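Local coordinates for regulating synaptic membrane exocytosis protein 2 (Rattus norvegicus, PDB 2BWQ) that probably takes part in organising neurotransmitter release at synapses, contributing a C2 domain, a beta sandwich, to a Rab3-interacting scaffold, at residues D35-F47 / K56-W70. Sequence-based numbering, arbitrary orientation.
Sequences DGRPRNPYVKIYF and KRRTKTVKKTLEPKW
The carbonyl O of Pro41 is gripped by two donors: Val62 N at 3.1 Å and, weakly, the indole NE1 of Trp70. Thr61 CA adds a C-H...O contact to the same oxygen. This lies at the start of strand 41-47, ahead of the part that pairs antiparallel with strand 56-58 in a hairpin of a C2 beta sandwich; after strand 56-58 the chain loops over to strand 69-70 of the other sheet. Thr59 stands in for a backbone carbonyl here. Thr59 OG1 takes the N-H of Val43 N at 2.9 Å, almost straight at 175°, and donates to Lys60 O. That hydroxyl sits between backbone N and carbonyl carbon (chi1 68°), which turns it to Val43. Ile45 and Arg57 close two regular backbone bonds further along the hairpin.

The guanidinium of Arg58 lies flat over one face of the Tyr42 ring. The planes differ by 6°, and Arg58 CZ is 3.8 Å from the centroid of the Tyr42 ring, a cation-pi stack. Gln96 holds Arg58 NH2, and Trp94 also stacks on Tyr42. With an alanine at Tyr42, the Arg58 guanidinium would probably lose its stacking face and rest on its bond to Gln96, and Trp94 would lose its ring partner. At Tyr46, Lys56 CG rests over one ring face, toward the rim.

The Trp70 indole is sandwiched. Val43 CG2 lies over one face, 3.6 Å from Trp70 CH2, and Pro68 CB covers the opposite one. Pro41 CG also packs on the Pro68 ring.

Ahead of the strand, Arg39 and Thr65 bond reciprocally through their backbones, with Lys64 and Thr65 forming a G1 beta bulge. The Arg39 side chain turns from this pair to Pro31, Asp95 and Glu105. Beside the bulge, Asn40 OD1 accepts Lys64 N at 2.9 Å, in the plane of its carbonyl.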
loop_
_atom_site.group_PDB
_atom_site.type_symbol
_atom_site.label_atom_id
_atom_site.label_comp_id
_atom_site.label_asym_id
_atom_site.label_seq_id
_atom_site.Cartn_x
_atom_site.Cartn_y
_atom_site.Cartn_z
ATOM N N ASP A 35 16.402 17.644 7.565
ATOM C CA ASP A 35 16.380 19.107 7.694
ATOM C C ASP A 35 15.077 19.620 8.341
ATOM O O ASP A 35 14.876 20.816 8.419
ATOM C CB ASP A 35 16.591 19.764 6.338
ATOM C CG ASP A 35 15.433 19.567 5.391
ATOM O OD1 ASP A 35 14.331 19.046 5.710
ATOM O OD2 ASP A 35 15.579 20.047 4.239
ATOM N N GLY A 36 14.283 18.712 8.864
ATOM C CA GLY A 36 13.093 19.160 9.588
ATOM C C GLY A 36 11.842 19.382 8.772
ATOM O O GLY A 36 10.780 19.660 9.353
ATOM N N ARG A 37 11.926 19.304 7.442
ATOM C CA ARG A 37 10.772 19.593 6.609
ATOM C C ARG A 37 9.962 18.324 6.421
ATOM O O ARG A 37 10.455 17.214 6.623
ATOM C CB ARG A 37 11.271 20.095 5.238
ATOM C CG ARG A 37 11.984 21.421 5.322
ATOM C CD ARG A 37 12.359 21.926 3.934
ATOM N NE ARG A 37 13.044 23.218 3.950
ATOM C CZ ARG A 37 12.436 24.401 3.946
ATOM N NH1 ARG A 37 11.110 24.478 3.991
ATOM N NH2 ARG A 37 13.163 25.517 3.901
ATOM N N PRO A 38 8.712 18.466 6.042
ATOM C CA PRO A 38 7.850 17.325 5.825
ATOM C C PRO A 38 8.114 16.651 4.460
ATOM O O PRO A 38 8.996 17.057 3.706
ATOM C CB PRO A 38 6.453 17.949 5.873
ATOM C CG PRO A 38 6.673 19.355 5.348
ATOM C CD PRO A 38 8.037 19.763 5.843
ATOM N N ARG A 39 7.361 15.586 4.211
ATOM C CA ARG A 39 7.526 14.728 3.051
ATOM C C ARG A 39 6.543 15.121 1.930
ATOM O O ARG A 39 5.563 15.801 2.177
ATOM C CB ARG A 39 7.194 13.290 3.534
ATOM C CG ARG A 39 8.124 12.736 4.641
ATOM C CD ARG A 39 9.543 12.656 4.165
ATOM N NE ARG A 39 10.435 12.148 5.214
ATOM C CZ ARG A 39 11.672 11.690 5.006
ATOM N NH1 ARG A 39 12.221 11.712 3.783
ATOM N NH2 ARG A 39 12.349 11.250 6.063
ATOM N N ASN A 40 6.783 14.583 0.746
ATOM C CA ASN A 40 5.829 14.571 -0.356
ATOM C C ASN A 40 5.536 13.129 -0.672
ATOM O O ASN A 40 6.152 12.541 -1.570
ATOM C CB ASN A 40 6.387 15.234 -1.624
ATOM C CG ASN A 40 6.815 16.662 -1.389
ATOM O OD1 ASN A 40 6.112 17.480 -0.731
ATOM N ND2 ASN A 40 7.991 16.999 -1.947
ATOM N N PRO A 41 4.676 12.510 0.132
ATOM C CA PRO A 41 4.571 11.033 0.053
ATOM C C PRO A 41 3.620 10.476 -1.017
ATOM O O PRO A 41 2.549 11.060 -1.293
ATOM C CB PRO A 41 4.145 10.641 1.482
ATOM C CG PRO A 41 3.347 11.850 1.954
ATOM C CD PRO A 41 3.897 13.063 1.249
ATOM N N TYR A 42 4.020 9.317 -1.562
ATOM C CA TYR A 42 3.121 8.498 -2.395
ATOM C C TYR A 42 3.373 7.058 -2.075
ATOM O O TYR A 42 4.418 6.694 -1.594
ATOM C CB TYR A 42 3.237 8.800 -3.895
ATOM C CG TYR A 42 4.565 8.374 -4.494
ATOM C CD1 TYR A 42 4.707 7.078 -5.073
ATOM C CD2 TYR A 42 5.622 9.297 -4.608
ATOM C CE1 TYR A 42 5.901 6.696 -5.679
ATOM C CE2 TYR A 42 6.841 8.889 -5.189
ATOM C CZ TYR A 42 6.920 7.601 -5.750
ATOM O OH TYR A 42 8.101 7.231 -6.389
ATOM N N VAL A 43 2.369 6.249 -2.423
ATOM C CA VAL A 43 2.450 4.800 -2.279
ATOM C C VAL A 43 2.419 4.133 -3.631
ATOM O O VAL A 43 1.673 4.540 -4.492
ATOM C CB VAL A 43 1.262 4.284 -1.447
ATOM C CG1 VAL A 43 1.282 2.763 -1.351
ATOM C CG2 VAL A 43 1.368 4.791 -0.007
ATOM N N LYS A 44 3.288 3.148 -3.819
ATOM C CA LYS A 44 3.317 2.266 -5.002
ATOM C C LYS A 44 2.948 0.868 -4.567
ATOM O O LYS A 44 3.365 0.412 -3.484
ATOM C CB LYS A 44 4.733 2.260 -5.585
ATOM C CG LYS A 44 4.846 1.458 -6.846
ATOM C CD LYS A 44 6.166 1.807 -7.592
ATOM C CE LYS A 44 7.394 1.390 -6.781
ATOM N NZ LYS A 44 8.674 1.719 -7.492
ATOM N N ILE A 45 2.123 0.228 -5.391
ATOM C CA ILE A 45 1.761 -1.156 -5.105
ATOM C C ILE A 45 2.015 -2.015 -6.307
ATOM O O ILE A 45 1.588 -1.655 -7.428
ATOM C CB ILE A 45 0.337 -1.297 -4.653
ATOM C CG1 ILE A 45 0.095 -0.401 -3.431
ATOM C CG2 ILE A 45 0.046 -2.777 -4.305
ATOM C CD1 ILE A 45 -1.229 -0.568 -2.529
ATOM N N TYR A 46 2.707 -3.122 -6.128
ATOM C CA TYR A 46 2.798 -4.206 -7.116
ATOM C C TYR A 46 2.107 -5.415 -6.561
ATOM O O TYR A 46 2.290 -5.860 -5.410
ATOM C CB TYR A 46 4.229 -4.591 -7.428
ATOM C CG TYR A 46 4.941 -3.751 -8.437
ATOM C CD1 TYR A 46 4.651 -3.889 -9.777
ATOM C CD2 TYR A 46 5.918 -2.821 -8.069
ATOM C CE1 TYR A 46 5.311 -3.146 -10.723
ATOM C CE2 TYR A 46 6.586 -2.063 -9.044
ATOM C CZ TYR A 46 6.256 -2.241 -10.338
ATOM O OH TYR A 46 6.947 -1.486 -11.299
ATOM N N PHE A 47 1.242 -6.000 -7.389
ATOM C CA PHE A 47 0.626 -7.291 -7.122
ATOM C C PHE A 47 1.489 -8.303 -7.823
ATOM O O PHE A 47 1.477 -8.376 -9.060
ATOM C CB PHE A 47 -0.808 -7.296 -7.711
ATOM C CG PHE A 47 -1.574 -8.489 -7.398
ATOM C CD1 PHE A 47 -1.643 -8.973 -6.085
ATOM C CD2 PHE A 47 -2.300 -9.125 -8.423
ATOM C CE1 PHE A 47 -2.404 -10.037 -5.771
ATOM C CE2 PHE A 47 -3.092 -10.236 -8.130
ATOM C CZ PHE A 47 -3.136 -10.682 -6.778
ATOM N N LYS A 56 0.892 -2.852 -11.465
ATOM C CA LYS A 56 1.428 -1.688 -10.778
ATOM C C LYS A 56 0.332 -0.641 -10.574
ATOM O O LYS A 56 -0.411 -0.327 -11.514
ATOM C CB LYS A 56 2.619 -1.083 -11.553
ATOM C CG LYS A 56 3.224 0.096 -10.839
ATOM C CD LYS A 56 4.414 0.681 -11.514
ATOM C CE LYS A 56 4.751 2.009 -10.901
ATOM N NZ LYS A 56 4.391 3.078 -11.876
ATOM N N ARG A 57 0.307 -0.051 -9.404
ATOM C CA ARG A 57 -0.572 1.104 -9.118
ATOM C C ARG A 57 0.160 2.094 -8.248
ATOM O O ARG A 57 1.064 1.696 -7.468
ATOM C CB ARG A 57 -1.784 0.629 -8.309
ATOM C CG ARG A 57 -2.708 -0.355 -9.023
ATOM C CD ARG A 57 -3.453 0.156 -10.256
ATOM N NE ARG A 57 -4.357 -0.898 -10.732
ATOM C CZ ARG A 57 -4.001 -1.907 -11.456
ATOM N NH1 ARG A 57 -2.756 -2.014 -11.925
ATOM N NH2 ARG A 57 -4.922 -2.840 -11.743
ATOM N N ARG A 58 -0.235 3.375 -8.322
ATOM C CA ARG A 58 0.397 4.372 -7.480
ATOM C C ARG A 58 -0.649 5.361 -7.023
ATOM O O ARG A 58 -1.518 5.733 -7.816
ATOM C CB ARG A 58 1.397 5.161 -8.359
ATOM C CG ARG A 58 2.701 4.545 -8.480
ATOM C CD ARG A 58 3.699 5.410 -9.273
ATOM N NE ARG A 58 3.804 6.788 -8.783
ATOM C CZ ARG A 58 4.931 7.518 -8.845
ATOM N NH1 ARG A 58 6.061 6.983 -9.341
ATOM N NH2 ARG A 58 4.944 8.758 -8.395
ATOM N N THR A 59 -0.542 5.810 -5.772
ATOM C CA THR A 59 -1.333 6.983 -5.356
ATOM C C THR A 59 -0.777 8.258 -5.973
ATOM O O THR A 59 0.364 8.316 -6.436
ATOM C CB THR A 59 -1.354 7.160 -3.830
ATOM O OG1 THR A 59 -0.042 7.518 -3.377
ATOM C CG2 THR A 59 -1.829 5.899 -3.069
ATOM N N LYS A 60 -1.601 9.295 -5.896
ATOM C CA LYS A 60 -1.090 10.656 -6.086
ATOM C C LYS A 60 -0.085 11.004 -4.964
ATOM O O LYS A 60 0.027 10.307 -3.934
ATOM C CB LYS A 60 -2.226 11.677 -6.125
ATOM C CG LYS A 60 -3.140 11.445 -7.311
ATOM C CD LYS A 60 -4.322 12.439 -7.295
ATOM C CE LYS A 60 -5.301 12.163 -8.464
ATOM N NZ LYS A 60 -6.559 12.976 -8.321
ATOM N N THR A 61 0.665 12.072 -5.189
ATOM C CA THR A 61 1.679 12.515 -4.212
ATOM C C THR A 61 1.119 13.693 -3.430
ATOM O O THR A 61 0.727 14.686 -4.008
ATOM C CB THR A 61 2.983 12.938 -4.928
ATOM O OG1 THR A 61 3.547 11.804 -5.624
ATOM C CG2 THR A 61 4.065 13.362 -3.929
ATOM N N VAL A 62 1.010 13.578 -2.129
ATOM C CA VAL A 62 0.543 14.712 -1.311
ATOM C C VAL A 62 1.714 15.642 -1.038
ATOM O O VAL A 62 2.836 15.158 -0.817
ATOM C CB VAL A 62 -0.085 14.222 0.024
ATOM C CG1 VAL A 62 -0.536 15.399 0.856
ATOM C CG2 VAL A 62 -1.218 13.264 -0.278
ATOM N N LYS A 63 1.479 16.945 -1.100
ATOM C CA LYS A 63 2.552 17.905 -0.852
ATOM C C LYS A 63 2.700 18.223 0.641
ATOM O O LYS A 63 1.702 18.510 1.321
ATOM C CB LYS A 63 2.320 19.264 -1.547
ATOM C CG LYS A 63 1.767 19.335 -2.904
ATOM C CD LYS A 63 1.836 20.818 -3.392
ATOM C CE LYS A 63 0.851 21.086 -4.578
ATOM N NZ LYS A 63 1.428 21.819 -5.783
ATOM N N LYS A 64 3.926 18.144 1.133
ATOM C CA LYS A 64 4.313 18.739 2.433
ATOM C C LYS A 64 3.465 18.257 3.607
ATOM O O LYS A 64 2.675 19.014 4.222
ATOM C CB LYS A 64 4.330 20.297 2.373
ATOM C CG LYS A 64 5.380 20.826 1.398
ATOM C CD LYS A 64 5.317 22.405 1.315
ATOM C CE LYS A 64 6.391 22.938 0.381
ATOM N NZ LYS A 64 6.237 24.442 0.200
ATOM N N THR A 65 3.577 16.976 3.916
ATOM C CA THR A 65 2.849 16.458 5.074
ATOM C C THR A 65 3.582 15.254 5.670
ATOM O O THR A 65 4.387 14.617 4.997
ATOM C CB THR A 65 1.436 16.036 4.599
ATOM O OG1 THR A 65 0.674 15.530 5.688
ATOM C CG2 THR A 65 1.490 14.841 3.589
ATOM N N LEU A 66 3.202 14.934 6.907
ATOM C CA LEU A 66 3.585 13.698 7.616
ATOM C C LEU A 66 2.393 12.790 7.895
ATOM O O LEU A 66 2.550 11.715 8.483
ATOM C CB LEU A 66 4.226 14.050 8.965
ATOM C CG LEU A 66 5.397 15.004 8.825
ATOM C CD1 LEU A 66 5.906 15.318 10.238
ATOM C CD2 LEU A 66 6.528 14.469 7.955
ATOM N N GLU A 67 1.224 13.218 7.451
ATOM C CA GLU A 67 -0.013 12.482 7.679
ATOM C C GLU A 67 -0.881 12.515 6.398
ATOM O O GLU A 67 -1.998 13.025 6.424
ATOM C CB GLU A 67 -0.771 13.125 8.861
ATOM C CG GLU A 67 -1.882 12.276 9.422
ATOM C CD GLU A 67 -2.121 12.598 10.876
ATOM O OE1 GLU A 67 -1.867 13.781 11.243
ATOM O OE2 GLU A 67 -2.542 11.687 11.638
ATOM N N PRO A 68 -0.374 11.966 5.300
ATOM C CA PRO A 68 -1.075 12.047 4.000
ATOM C C PRO A 68 -2.361 11.254 4.016
ATOM O O PRO A 68 -2.431 10.185 4.637
ATOM C CB PRO A 68 -0.082 11.383 3.038
ATOM C CG PRO A 68 0.685 10.417 3.934
ATOM C CD PRO A 68 0.914 11.232 5.181
ATOM N N LYS A 69 -3.333 11.725 3.275
ATOM C CA LYS A 69 -4.627 11.037 3.113
ATOM C C LYS A 69 -4.838 10.946 1.625
ATOM O O LYS A 69 -5.043 11.940 0.930
ATOM C CB LYS A 69 -5.763 11.816 3.771
ATOM C CG LYS A 69 -5.491 11.883 5.241
ATOM C CD LYS A 69 -6.350 12.873 5.955
ATOM C CE LYS A 69 -6.073 12.763 7.471
ATOM N NZ LYS A 69 -4.685 13.242 7.845
ATOM N N TRP A 70 -4.768 9.753 1.105
ATOM C CA TRP A 70 -5.010 9.545 -0.313
ATOM C C TRP A 70 -6.410 9.065 -0.617
ATOM O O TRP A 70 -6.995 9.491 -1.605
ATOM C CB TRP A 70 -4.016 8.497 -0.873
ATOM C CG TRP A 70 -2.549 8.866 -0.744
ATOM C CD1 TRP A 70 -1.811 9.706 -1.578
ATOM C CD2 TRP A 70 -1.658 8.389 0.245
ATOM N NE1 TRP A 70 -0.518 9.775 -1.094
ATOM C CE2 TRP A 70 -0.376 8.939 -0.006
ATOM C CE3 TRP A 70 -1.814 7.528 1.359
ATOM C CZ2 TRP A 70 0.722 8.657 0.812
ATOM C CZ3 TRP A 70 -0.706 7.216 2.145
ATOM C CH2 TRP A 70 0.563 7.774 1.849
#